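Long-range contacts in Myo-inositol-1-phosphate synthase-related protein (Thermotoga maritima MSB8, PDB 3CIN), which is a myo-inositol-1-phosphate synthase-related protein that binds nicotinamide-adenine-dinucleotide in a Rossmann-like domain: residues R105-I109 against M255-T261; T142-F148 against V194-F198. All coordinates share one frame; numbering follows the deposited sequence.

Contact 1. Residues R105-I109 against M255-T261; sequences RNLPI and MDFLALT. With NAD (nicotinamide-adenine-dinucleotide), chain F.
Leu-107 of the loop 105-109 packs against Met-255 in the short 3-10 turn that opens 255-261, and apolar contact of this kind carries much of the pairing. Leu-107 CG stands anti to its own carbonyl carbon (chi1 -60°), which turns the isobutyl end to the turn: Leu-107 CD2 lies 3.6 Å from Met-255 CG, while CD1 faces the methyl of Ala-259 more loosely. Met-255 runs outward with CG anti to its backbone N, then bends at chi3 (68°), and the bend brings Met-255 CE to 3.7 Å from Ile-109 CD1. Pro-108, the centre of an inverse gamma turn, lies loosely by the same side chain, its CD 4.3 Å from Met-255 SD.

Polar linkage between the backbones is made by water. One molecule accepts from Asn-106 N at 2.9 Å and donates to Ala-259 O at 2.7 Å, bridging the pair of residues whose CA atoms come nearest across the contact. The Asn-106 side chain crosses that of Thr-261 at about a right angle, over its CG2 methyl. Thr-261 OG1 is turned to another task, capping Gly-264 N at the start of helix 262-272.

The closest ligand contacts come from the 3-10 turn. Met-255 CE sits 3.7 Å from NAD O2A on the diphosphate. Asp-256 OD2 has its main partner in Thr-145 OG1 and takes only a weak, secondary hydrogen bond from NAD O2D, at 3.3 Å.

The contact is partly buried, its centre about 18 Å from the centre of the chain. The loop 105-109 follows strand 96-97 at one margin of the parallel sheet; 255-261 links strand 242-252 of the mixed sheet to helix 262-272, with Leu-258 resting on Tyr-294 of strand 287-294, so the pairing joins the two sheet regions beside the dinucleotide.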
ATOM      1  N   ARG A 105     -14.109  19.251 -27.742  1.00 32.55           N
ATOM      2  CA  ARG A 105     -13.151  19.768 -28.711  1.00 35.18           C
ATOM      3  C   ARG A 105     -11.823  18.996 -28.735  1.00 32.85           C
ATOM      4  O   ARG A 105     -11.163  18.865 -29.799  1.00 34.24           O
ATOM      5  CB  ARG A 105     -12.910  21.243 -28.387  1.00 36.35           C
ATOM      6  CG  ARG A 105     -12.065  22.012 -29.372  1.00 50.18           C
ATOM      7  CD  ARG A 105     -11.924  23.492 -28.938  1.00 50.49           C
ATOM      8  NE  ARG A 105     -13.125  24.363 -28.839  1.00 58.20           N
ATOM      9  CZ  ARG A 105     -14.311  24.244 -29.455  1.00 55.65           C
ATOM     10  NH1 ARG A 105     -14.624  23.242 -30.280  1.00 63.42           N
ATOM     11  NH2 ARG A 105     -15.233  25.179 -29.225  1.00 62.79           N
ATOM     12  N   ASN A 106     -11.429  18.481 -27.575  1.00 32.58           N
ATOM     13  CA  ASN A 106     -10.213  17.742 -27.426  1.00 34.17           C
ATOM     14  C   ASN A 106     -10.344  16.216 -27.468  1.00 34.53           C
ATOM     15  O   ASN A 106      -9.336  15.523 -27.263  1.00 35.24           O
ATOM     16  CB  ASN A 106      -9.537  18.130 -26.122  1.00 34.41           C
ATOM     17  CG  ASN A 106      -9.245  19.613 -26.041  1.00 45.10           C
ATOM     18  OD1 ASN A 106      -9.416  20.237 -24.992  1.00 57.94           O
ATOM     19  ND2 ASN A 106      -8.792  20.190 -27.151  1.00 52.04           N
ATOM     20  N   LEU A 107     -11.546  15.715 -27.745  1.00 32.73           N
ATOM     21  CA  LEU A 107     -11.836  14.291 -27.789  1.00 31.97           C
ATOM     22  C   LEU A 107     -12.193  13.813 -29.174  1.00 33.53           C
ATOM     23  O   LEU A 107     -12.696  14.579 -29.995  1.00 34.76           O
ATOM     24  CB  LEU A 107     -13.007  13.975 -26.875  1.00 30.39           C
ATOM     25  CG  LEU A 107     -12.769  14.330 -25.400  1.00 33.39           C
ATOM     26  CD1 LEU A 107     -14.063  14.156 -24.660  1.00 30.98           C
ATOM     27  CD2 LEU A 107     -11.693  13.467 -24.808  1.00 30.39           C
ATOM     28  N   PRO A 108     -11.992  12.513 -29.432  1.00 35.56           N
ATOM     29  CA  PRO A 108     -12.295  11.940 -30.727  1.00 35.67           C
ATOM     30  C   PRO A 108     -13.783  11.673 -30.900  1.00 36.08           C
ATOM     31  O   PRO A 108     -14.196  10.526 -31.070  1.00 37.78           O
ATOM     32  CB  PRO A 108     -11.490  10.641 -30.717  1.00 39.93           C
ATOM     33  CG  PRO A 108     -11.439  10.227 -29.352  1.00 40.45           C
ATOM     34  CD  PRO A 108     -11.438  11.514 -28.513  1.00 34.62           C
ATOM     35  N   ILE A 109     -14.565  12.748 -30.815  1.00 38.00           N
ATOM     36  CA  ILE A 109     -16.012  12.715 -30.919  1.00 36.37           C
ATOM     37  C   ILE A 109     -16.383  13.701 -32.007  1.00 39.01           C
ATOM     38  O   ILE A 109     -15.912  14.842 -31.998  1.00 38.83           O
ATOM     39  CB  ILE A 109     -16.685  13.180 -29.601  1.00 35.93           C
ATOM     40  CG1 ILE A 109     -16.421  12.166 -28.456  1.00 35.49           C
ATOM     41  CG2 ILE A 109     -18.170  13.423 -29.816  1.00 32.31           C
ATOM     42  CD1 ILE A 109     -16.765  12.650 -27.075  1.00 39.05           C
ATOM     43  N   MET A 255     -12.104   8.256 -21.099  1.00 36.41           N
ATOM     44  CA  MET A 255     -11.765   9.258 -22.100  1.00 39.25           C
ATOM     45  C   MET A 255     -11.922  10.685 -21.523  1.00 34.89           C
ATOM     46  O   MET A 255     -11.171  11.605 -21.882  1.00 33.41           O
ATOM     47  CB  MET A 255     -12.711   9.018 -23.297  1.00 42.39           C
ATOM     48  CG  MET A 255     -12.650   9.963 -24.496  1.00 42.20           C
ATOM     49  SD  MET A 255     -14.119   9.780 -25.592  1.00 57.51           S
ATOM     50  CE  MET A 255     -15.410  10.429 -24.490  1.00 56.82           C
ATOM     51  N   ASP A 256     -12.851  10.841 -20.594  1.00 32.93           N
ATOM     52  CA  ASP A 256     -13.127  12.137 -19.988  1.00 35.38           C
ATOM     53  C   ASP A 256     -11.912  12.766 -19.347  1.00 35.31           C
ATOM     54  O   ASP A 256     -11.837  13.990 -19.207  1.00 36.43           O
ATOM     55  CB  ASP A 256     -14.183  11.998 -18.918  1.00 35.87           C
ATOM     56  CG  ASP A 256     -14.572  13.370 -18.254  1.00 37.57           C
ATOM     57  OD1 ASP A 256     -15.207  14.199 -18.885  1.00 32.89           O
ATOM     58  OD2 ASP A 256     -14.224  13.648 -17.107  1.00 40.26           O
ATOM     59  N   PHE A 257     -10.994  11.936 -18.893  1.00 32.96           N
ATOM     60  CA  PHE A 257      -9.731  12.440 -18.299  1.00 33.02           C
ATOM     61  C   PHE A 257      -8.791  13.172 -19.271  1.00 34.58           C
ATOM     62  O   PHE A 257      -7.828  13.829 -18.831  1.00 38.65           O
ATOM     63  CB  PHE A 257      -8.971  11.329 -17.588  1.00 31.67           C
ATOM     64  CG  PHE A 257      -9.821  10.578 -16.546  1.00 31.55           C
ATOM     65  CD1 PHE A 257     -10.769  11.241 -15.759  1.00 34.49           C
ATOM     66  CD2 PHE A 257      -9.621   9.217 -16.347  1.00 34.12           C
ATOM     67  CE1 PHE A 257     -11.547  10.533 -14.860  1.00 39.75           C
ATOM     68  CE2 PHE A 257     -10.398   8.524 -15.433  1.00 34.56           C
ATOM     69  CZ  PHE A 257     -11.347   9.161 -14.722  1.00 34.41           C
ATOM     70  N   LEU A 258      -9.078  13.074 -20.560  1.00 32.68           N
ATOM     71  CA  LEU A 258      -8.323  13.798 -21.559  1.00 33.45           C
ATOM     72  C   LEU A 258      -9.085  15.026 -22.108  1.00 34.55           C
ATOM     73  O   LEU A 258      -8.618  15.677 -23.046  1.00 36.47           O
ATOM     74  CB  LEU A 258      -8.022  12.876 -22.715  1.00 37.44           C
ATOM     75  CG  LEU A 258      -7.220  11.621 -22.381  1.00 37.07           C
ATOM     76  CD1 LEU A 258      -7.281  10.637 -23.551  1.00 33.58           C
ATOM     77  CD2 LEU A 258      -5.808  11.996 -21.988  1.00 41.13           C
ATOM     78  N   ALA A 259     -10.218  15.346 -21.505  1.00 34.59           N
ATOM     79  CA  ALA A 259     -11.113  16.384 -22.026  1.00 34.10           C
ATOM     80  C   ALA A 259     -10.499  17.780 -22.080  1.00 31.27           C
ATOM     81  O   ALA A 259     -10.777  18.518 -23.019  1.00 33.23           O
ATOM     82  CB  ALA A 259     -12.458  16.391 -21.252  1.00 33.41           C
ATOM     83  N   LEU A 260      -9.612  18.112 -21.143  1.00 34.82           N
ATOM     84  CA  LEU A 260      -9.144  19.471 -20.994  1.00 31.86           C
ATOM     85  C   LEU A 260      -7.682  19.535 -21.501  1.00 39.42           C
ATOM     86  O   LEU A 260      -6.876  18.633 -21.235  1.00 39.43           O
ATOM     87  CB  LEU A 260      -9.184  19.933 -19.503  1.00 30.52           C
ATOM     88  CG  LEU A 260     -10.536  20.086 -18.792  1.00 42.47           C
ATOM     89  CD1 LEU A 260     -10.460  21.053 -17.559  1.00 36.82           C
ATOM     90  CD2 LEU A 260     -11.556  20.516 -19.728  1.00 44.34           C
ATOM     91  N   THR A 261      -7.364  20.591 -22.231  1.00 39.84           N
ATOM     92  CA  THR A 261      -5.981  20.865 -22.582  1.00 45.41           C
ATOM     93  C   THR A 261      -5.234  21.336 -21.336  1.00 47.37           C
ATOM     94  O   THR A 261      -5.848  21.631 -20.325  1.00 46.65           O
ATOM     95  CB  THR A 261      -5.901  21.938 -23.639  1.00 46.45           C
ATOM     96  OG1 THR A 261      -6.659  23.071 -23.194  1.00 45.48           O
ATOM     97  CG2 THR A 261      -6.483  21.433 -24.972  1.00 45.22           C
TER
HETATM   98  PA  NAD F 400     -18.072  10.248 -20.271  1.00 30.21           P
HETATM   99  O1A NAD F 400     -18.132   8.745 -20.337  1.00 30.14           O
HETATM  100  O2A NAD F 400     -17.113  10.812 -21.274  1.00 32.40           O
HETATM  101  O5B NAD F 400     -19.509  10.745 -20.659  1.00 29.79           O
HETATM  102  C5B NAD F 400     -19.749  12.118 -20.955  1.00 33.91           C
HETATM  103  C4B NAD F 400     -20.879  12.167 -21.969  1.00 31.32           C
HETATM  104  O4B NAD F 400     -21.306  13.512 -22.116  1.00 31.01           O
HETATM  105  C3B NAD F 400     -20.517  11.663 -23.361  1.00 31.00           C
HETATM  106  O3B NAD F 400     -21.536  10.830 -23.887  1.00 28.33           O
HETATM  107  C2B NAD F 400     -20.399  12.940 -24.183  1.00 33.16           C
HETATM  108  O2B NAD F 400     -20.533  12.708 -25.559  1.00 29.18           O
HETATM  109  C1B NAD F 400     -21.473  13.781 -23.530  1.00 30.92           C
HETATM  110  N9A NAD F 400     -21.347  15.228 -23.727  1.00 26.88           N
HETATM  111  C8A NAD F 400     -20.145  15.927 -23.703  1.00 28.52           C
HETATM  112  N7A NAD F 400     -20.469  17.263 -23.783  1.00 29.18           N
HETATM  113  C5A NAD F 400     -21.835  17.364 -23.872  1.00 28.23           C
HETATM  114  C6A NAD F 400     -22.689  18.453 -24.067  1.00 30.78           C
HETATM  115  N6A NAD F 400     -22.241  19.747 -24.112  1.00 31.10           N
HETATM  116  N1A NAD F 400     -24.046  18.196 -24.071  1.00 26.93           N
HETATM  117  C2A NAD F 400     -24.517  16.899 -23.969  1.00 28.62           C
HETATM  118  N3A NAD F 400     -23.683  15.806 -23.858  1.00 26.17           N
HETATM  119  C4A NAD F 400     -22.361  16.071 -23.820  1.00 26.24           C
HETATM  120  O3  NAD F 400     -17.743  10.737 -18.811  1.00 28.15           O
HETATM  121  PN  NAD F 400     -18.276  10.089 -17.475  1.00 29.79           P
HETATM  122  O1N NAD F 400     -17.187   9.239 -16.911  1.00 31.96           O
HETATM  123  O2N NAD F 400     -19.676   9.601 -17.646  1.00 29.80           O
HETATM  124  O5D NAD F 400     -18.307  11.364 -16.521  1.00 31.31           O
HETATM  125  C5D NAD F 400     -19.317  12.336 -16.668  1.00 32.51           C
HETATM  126  C4D NAD F 400     -19.015  13.579 -15.840  1.00 31.50           C
HETATM  127  O4D NAD F 400     -19.110  13.242 -14.483  1.00 31.31           O
HETATM  128  C3D NAD F 400     -17.651  14.213 -16.061  1.00 30.99           C
HETATM  129  O3D NAD F 400     -17.763  15.658 -15.985  1.00 34.51           O
HETATM  130  C2D NAD F 400     -16.890  13.736 -14.833  1.00 33.56           C
HETATM  131  O2D NAD F 400     -15.851  14.645 -14.458  1.00 38.87           O
HETATM  132  C1D NAD F 400     -18.000  13.768 -13.805  1.00 33.24           C
HETATM  133  N1N NAD F 400     -17.710  12.949 -12.630  1.00 36.64           N
HETATM  134  C2N NAD F 400     -17.508  11.636 -12.769  1.00 35.64           C
HETATM  135  C3N NAD F 400     -17.269  10.928 -11.560  1.00 42.39           C
HETATM  136  C7N NAD F 400     -17.297   9.470 -11.630  1.00 41.61           C
HETATM  137  O7N NAD F 400     -17.437   8.931 -12.878  1.00 48.49           O
HETATM  138  N7N NAD F 400     -17.196   8.741 -10.507  1.00 57.75           N
HETATM  139  C4N NAD F 400     -17.224  11.549 -10.327  1.00 43.86           C
HETATM  140  C5N NAD F 400     -17.421  12.896 -10.226  1.00 51.05           C
HETATM  141  C6N NAD F 400     -17.688  13.586 -11.417  1.00 38.95           C
HETATM  142  O   HOH W   1     -12.636  18.172 -24.907  1.00 33.04           O

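Contact 2. Residues T142-F148 against V194-F198; sequences TCTTEAF and VIPTF. With NAD (nicotinamide-adenine-dinucleotide), chain F.
Phe-148 lays one ring face over the backbone of 197-198 and has the most surface buried by this contact. Thr-197 CA stands 3.6 Å from the Phe-148 ring centroid and 12° off its normal, a CH-pi contact over the centre, while Phe-198 N lies above the same face toward the rim. Phe-148 CE2 also meets Phe-198 CD1 at 3.7 Å, the two rings set obliquely to each other.

Ile-195 fills the next position. Its CG1 lies between the backbone N and the carbonyl carbon (chi1 87°), which carries CD1 to Thr-144 O and the Glu-146 carboxylate carbon and leaves Ile-195 CG2 at 3.5 Å from Cys-143 O. The same CG2 abuts NAD O3D.

Thr-197 supplies the polar link. Its OG1 donates to Glu-146 OE1 at 2.6 Å, approaching 39° out of the carboxylate plane, and accepts from a water that in turn accepts from Glu-146 N. Thr-170 OG1 bonds OE1 as well, and Thr-172 OG1 bonds OE2.

Three hydroxyls thus grip the buried carboxylate through both oxygens and limit its rotation. Farther along the loop 142-148, NAD O3D donates to Cys-143 O at 2.8 Å and NAD O2D, in its principal bond, to Thr-145 OG1 at 2.7 Å, so a backbone carbonyl and a side-chain hydroxyl of one loop hold the two hydroxyls of the nicotinamide ribose.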
ATOM      1  N   THR A 142     -24.472  15.037 -16.456  1.00 31.11           N
ATOM      2  CA  THR A 142     -23.313  14.131 -16.503  1.00 31.54           C
ATOM      3  C   THR A 142     -22.418  14.348 -17.778  1.00 32.70           C
ATOM      4  O   THR A 142     -21.862  13.358 -18.358  1.00 31.00           O
ATOM      5  CB  THR A 142     -23.752  12.644 -16.338  1.00 39.51           C
ATOM      6  OG1 THR A 142     -24.826  12.367 -17.238  1.00 37.34           O
ATOM      7  CG2 THR A 142     -24.282  12.357 -14.896  1.00 34.71           C
ATOM      8  N   CYS A 143     -22.331  15.611 -18.233  1.00 30.98           N
ATOM      9  CA  CYS A 143     -21.544  15.996 -19.399  1.00 29.59           C
ATOM     10  C   CYS A 143     -20.033  15.979 -19.113  1.00 30.82           C
ATOM     11  O   CYS A 143     -19.626  16.038 -17.972  1.00 31.14           O
ATOM     12  CB  CYS A 143     -21.923  17.394 -19.916  1.00 33.20           C
ATOM     13  SG  CYS A 143     -23.575  17.440 -20.597  1.00 33.80           S
ATOM     14  N   THR A 144     -19.233  15.902 -20.183  1.00 28.30           N
ATOM     15  CA  THR A 144     -17.781  15.971 -20.180  1.00 29.65           C
ATOM     16  C   THR A 144     -17.295  17.150 -19.338  1.00 29.66           C
ATOM     17  O   THR A 144     -17.853  18.228 -19.363  1.00 31.07           O
ATOM     18  CB  THR A 144     -17.273  16.128 -21.634  1.00 30.84           C
ATOM     19  OG1 THR A 144     -17.638  14.964 -22.405  1.00 30.49           O
ATOM     20  CG2 THR A 144     -15.763  16.357 -21.743  1.00 27.76           C
ATOM     21  N   THR A 145     -16.256  16.914 -18.541  1.00 29.62           N
ATOM     22  CA  THR A 145     -15.610  17.992 -17.776  1.00 29.84           C
ATOM     23  C   THR A 145     -15.189  19.175 -18.651  1.00 30.67           C
ATOM     24  O   THR A 145     -14.705  18.993 -19.759  1.00 29.23           O
ATOM     25  CB  THR A 145     -14.342  17.413 -17.060  1.00 33.89           C
ATOM     26  OG1 THR A 145     -14.665  16.208 -16.355  1.00 38.25           O
ATOM     27  CG2 THR A 145     -13.756  18.369 -16.094  1.00 32.73           C
ATOM     28  N   GLU A 146     -15.299  20.405 -18.095  1.00 31.56           N
ATOM     29  CA  GLU A 146     -15.256  21.676 -18.825  1.00 29.73           C
ATOM     30  C   GLU A 146     -14.255  22.644 -18.236  1.00 30.99           C
ATOM     31  O   GLU A 146     -14.058  22.669 -17.016  1.00 30.53           O
ATOM     32  CB  GLU A 146     -16.578  22.427 -18.777  1.00 33.53           C
ATOM     33  CG  GLU A 146     -17.764  21.610 -19.244  1.00 30.87           C
ATOM     34  CD  GLU A 146     -19.088  22.199 -18.865  1.00 32.67           C
ATOM     35  OE1 GLU A 146     -19.146  23.036 -17.947  1.00 34.98           O
ATOM     36  OE2 GLU A 146     -20.081  21.775 -19.475  1.00 31.63           O
ATOM     37  N   ALA A 147     -13.570  23.372 -19.116  1.00 30.30           N
ATOM     38  CA  ALA A 147     -12.732  24.504 -18.676  1.00 31.03           C
ATOM     39  C   ALA A 147     -13.688  25.706 -18.495  1.00 33.22           C
ATOM     40  O   ALA A 147     -14.016  26.382 -19.461  1.00 37.28           O
ATOM     41  CB  ALA A 147     -11.686  24.814 -19.716  1.00 31.99           C
ATOM     42  N   PHE A 148     -14.143  25.960 -17.269  1.00 31.84           N
ATOM     43  CA  PHE A 148     -15.189  26.960 -17.002  1.00 29.53           C
ATOM     44  C   PHE A 148     -14.580  28.104 -16.216  1.00 28.94           C
ATOM     45  O   PHE A 148     -13.504  27.958 -15.590  1.00 28.86           O
ATOM     46  CB  PHE A 148     -16.339  26.359 -16.209  1.00 27.89           C
ATOM     47  CG  PHE A 148     -15.969  25.988 -14.788  1.00 29.52           C
ATOM     48  CD1 PHE A 148     -15.290  24.831 -14.524  1.00 30.62           C
ATOM     49  CD2 PHE A 148     -16.239  26.852 -13.719  1.00 32.29           C
ATOM     50  CE1 PHE A 148     -14.875  24.522 -13.235  1.00 31.80           C
ATOM     51  CE2 PHE A 148     -15.839  26.538 -12.445  1.00 30.98           C
ATOM     52  CZ  PHE A 148     -15.183  25.396 -12.193  1.00 31.50           C
ATOM     53  N   VAL A 194     -23.405  17.054 -11.135  1.00 30.61           N
ATOM     54  CA  VAL A 194     -22.381  16.199 -10.547  1.00 30.32           C
ATOM     55  C   VAL A 194     -21.017  16.364 -11.173  1.00 33.64           C
ATOM     56  O   VAL A 194     -20.146  15.582 -10.853  1.00 35.30           O
ATOM     57  CB  VAL A 194     -22.819  14.716 -10.449  1.00 33.01           C
ATOM     58  CG1 VAL A 194     -23.921  14.597  -9.365  1.00 31.10           C
ATOM     59  CG2 VAL A 194     -23.252  14.172 -11.777  1.00 35.02           C
ATOM     60  N   ILE A 195     -20.813  17.387 -12.003  1.00 31.71           N
ATOM     61  CA  ILE A 195     -19.493  17.710 -12.580  1.00 30.53           C
ATOM     62  C   ILE A 195     -18.901  18.960 -11.904  1.00 32.07           C
ATOM     63  O   ILE A 195     -19.584  19.599 -11.091  1.00 31.13           O
ATOM     64  CB  ILE A 195     -19.548  17.768 -14.153  1.00 30.30           C
ATOM     65  CG1 ILE A 195     -19.959  19.149 -14.668  1.00 31.63           C
ATOM     66  CG2 ILE A 195     -20.494  16.687 -14.695  1.00 33.10           C
ATOM     67  CD1 ILE A 195     -19.644  19.375 -16.184  1.00 34.77           C
ATOM     68  N   PRO A 196     -17.594  19.228 -12.135  1.00 32.07           N
ATOM     69  CA  PRO A 196     -16.913  20.289 -11.400  1.00 32.48           C
ATOM     70  C   PRO A 196     -17.383  21.714 -11.606  1.00 32.66           C
ATOM     71  O   PRO A 196     -17.221  22.561 -10.727  1.00 30.48           O
ATOM     72  CB  PRO A 196     -15.434  20.098 -11.766  1.00 32.94           C
ATOM     73  CG  PRO A 196     -15.304  18.728 -12.255  1.00 36.31           C
ATOM     74  CD  PRO A 196     -16.637  18.416 -12.908  1.00 31.71           C
ATOM     75  N   THR A 197     -17.952  22.005 -12.769  1.00 31.15           N
ATOM     76  CA  THR A 197     -18.321  23.363 -13.108  1.00 30.28           C
ATOM     77  C   THR A 197     -19.200  23.960 -12.046  1.00 31.27           C
ATOM     78  O   THR A 197     -20.162  23.342 -11.586  1.00 32.33           O
ATOM     79  CB  THR A 197     -19.090  23.366 -14.439  1.00 29.92           C
ATOM     80  OG1 THR A 197     -18.218  22.881 -15.473  1.00 31.63           O
ATOM     81  CG2 THR A 197     -19.689  24.758 -14.766  1.00 29.79           C
ATOM     82  N   PHE A 198     -18.847  25.159 -11.589  1.00 28.95           N
ATOM     83  CA  PHE A 198     -19.637  25.818 -10.560  1.00 27.55           C
ATOM     84  C   PHE A 198     -21.059  26.168 -11.064  1.00 31.65           C
ATOM     85  O   PHE A 198     -21.238  26.900 -12.047  1.00 31.71           O
ATOM     86  CB  PHE A 198     -19.013  27.134 -10.120  1.00 27.46           C
ATOM     87  CG  PHE A 198     -17.780  27.017  -9.254  1.00 28.53           C
ATOM     88  CD1 PHE A 198     -17.083  25.847  -9.043  1.00 29.69           C
ATOM     89  CD2 PHE A 198     -17.298  28.172  -8.647  1.00 30.92           C
ATOM     90  CE1 PHE A 198     -15.961  25.854  -8.238  1.00 28.56           C
ATOM     91  CE2 PHE A 198     -16.193  28.153  -7.883  1.00 30.39           C
ATOM     92  CZ  PHE A 198     -15.530  27.022  -7.681  1.00 28.52           C
TER
HETATM   93  PA  NAD F 400     -18.072  10.248 -20.271  1.00 30.21           P
HETATM   94  O1A NAD F 400     -18.132   8.745 -20.337  1.00 30.14           O
HETATM   95  O2A NAD F 400     -17.113  10.812 -21.274  1.00 32.40           O
HETATM   96  O5B NAD F 400     -19.509  10.745 -20.659  1.00 29.79           O
HETATM   97  C5B NAD F 400     -19.749  12.118 -20.955  1.00 33.91           C
HETATM   98  C4B NAD F 400     -20.879  12.167 -21.969  1.00 31.32           C
HETATM   99  O4B NAD F 400     -21.306  13.512 -22.116  1.00 31.01           O
HETATM  100  C3B NAD F 400     -20.517  11.663 -23.361  1.00 31.00           C
HETATM  101  O3B NAD F 400     -21.536  10.830 -23.887  1.00 28.33           O
HETATM  102  C2B NAD F 400     -20.399  12.940 -24.183  1.00 33.16           C
HETATM  103  O2B NAD F 400     -20.533  12.708 -25.559  1.00 29.18           O
HETATM  104  C1B NAD F 400     -21.473  13.781 -23.530  1.00 30.92           C
HETATM  105  N9A NAD F 400     -21.347  15.228 -23.727  1.00 26.88           N
HETATM  106  C8A NAD F 400     -20.145  15.927 -23.703  1.00 28.52           C
HETATM  107  N7A NAD F 400     -20.469  17.263 -23.783  1.00 29.18           N
HETATM  108  C5A NAD F 400     -21.835  17.364 -23.872  1.00 28.23           C
HETATM  109  C6A NAD F 400     -22.689  18.453 -24.067  1.00 30.78           C
HETATM  110  N6A NAD F 400     -22.241  19.747 -24.112  1.00 31.10           N
HETATM  111  N1A NAD F 400     -24.046  18.196 -24.071  1.00 26.93           N
HETATM  112  C2A NAD F 400     -24.517  16.899 -23.969  1.00 28.62           C
HETATM  113  N3A NAD F 400     -23.683  15.806 -23.858  1.00 26.17           N
HETATM  114  C4A NAD F 400     -22.361  16.071 -23.820  1.00 26.24           C
HETATM  115  O3  NAD F 400     -17.743  10.737 -18.811  1.00 28.15           O
HETATM  116  PN  NAD F 400     -18.276  10.089 -17.475  1.00 29.79           P
HETATM  117  O1N NAD F 400     -17.187   9.239 -16.911  1.00 31.96           O
HETATM  118  O2N NAD F 400     -19.676   9.601 -17.646  1.00 29.80           O
HETATM  119  O5D NAD F 400     -18.307  11.364 -16.521  1.00 31.31           O
HETATM  120  C5D NAD F 400     -19.317  12.336 -16.668  1.00 32.51           C
HETATM  121  C4D NAD F 400     -19.015  13.579 -15.840  1.00 31.50           C
HETATM  122  O4D NAD F 400     -19.110  13.242 -14.483  1.00 31.31           O
HETATM  123  C3D NAD F 400     -17.651  14.213 -16.061  1.00 30.99           C
HETATM  124  O3D NAD F 400     -17.763  15.658 -15.985  1.00 34.51           O
HETATM  125  C2D NAD F 400     -16.890  13.736 -14.833  1.00 33.56           C
HETATM  126  O2D NAD F 400     -15.851  14.645 -14.458  1.00 38.87           O
HETATM  127  C1D NAD F 400     -18.000  13.768 -13.805  1.00 33.24           C
HETATM  128  N1N NAD F 400     -17.710  12.949 -12.630  1.00 36.64           N
HETATM  129  C2N NAD F 400     -17.508  11.636 -12.769  1.00 35.64           C
HETATM  130  C3N NAD F 400     -17.269  10.928 -11.560  1.00 42.39           C
HETATM  131  C7N NAD F 400     -17.297   9.470 -11.630  1.00 41.61           C
HETATM  132  O7N NAD F 400     -17.437   8.931 -12.878  1.00 48.49           O
HETATM  133  N7N NAD F 400     -17.196   8.741 -10.507  1.00 57.75           N
HETATM  134  C4N NAD F 400     -17.224  11.549 -10.327  1.00 43.86           C
HETATM  135  C5N NAD F 400     -17.421  12.896 -10.226  1.00 51.05           C
HETATM  136  C6N NAD F 400     -17.688  13.586 -11.417  1.00 38.95           C
HETATM  137  O   HOH W   2     -16.319  20.824 -15.316  1.00 25.52           O

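How the contacts relate
Both segments of contact 2 fall between those of contact 1 in sequence: 105-109 comes first, then 142-148, 194-198 and finally 255-261. The centres of the two contacts are 12 Å apart. Contact 2 is buried at the ends of neighbouring parallel strands 138-141 and 189-193, whereas contact 1 lies farther out, where a loop after strand 96-97 of the same sheet meets the mixed-sheet region. They touch directly: Asp-256 OD2 lies 2.7 Å from Thr-145 OG1, very likely hydrogen-bonded to it, and Ala-259 packs on Thr-144. Both also touch NAD, so the dinucleotide is lined by loops from widely separated parts of the sequence.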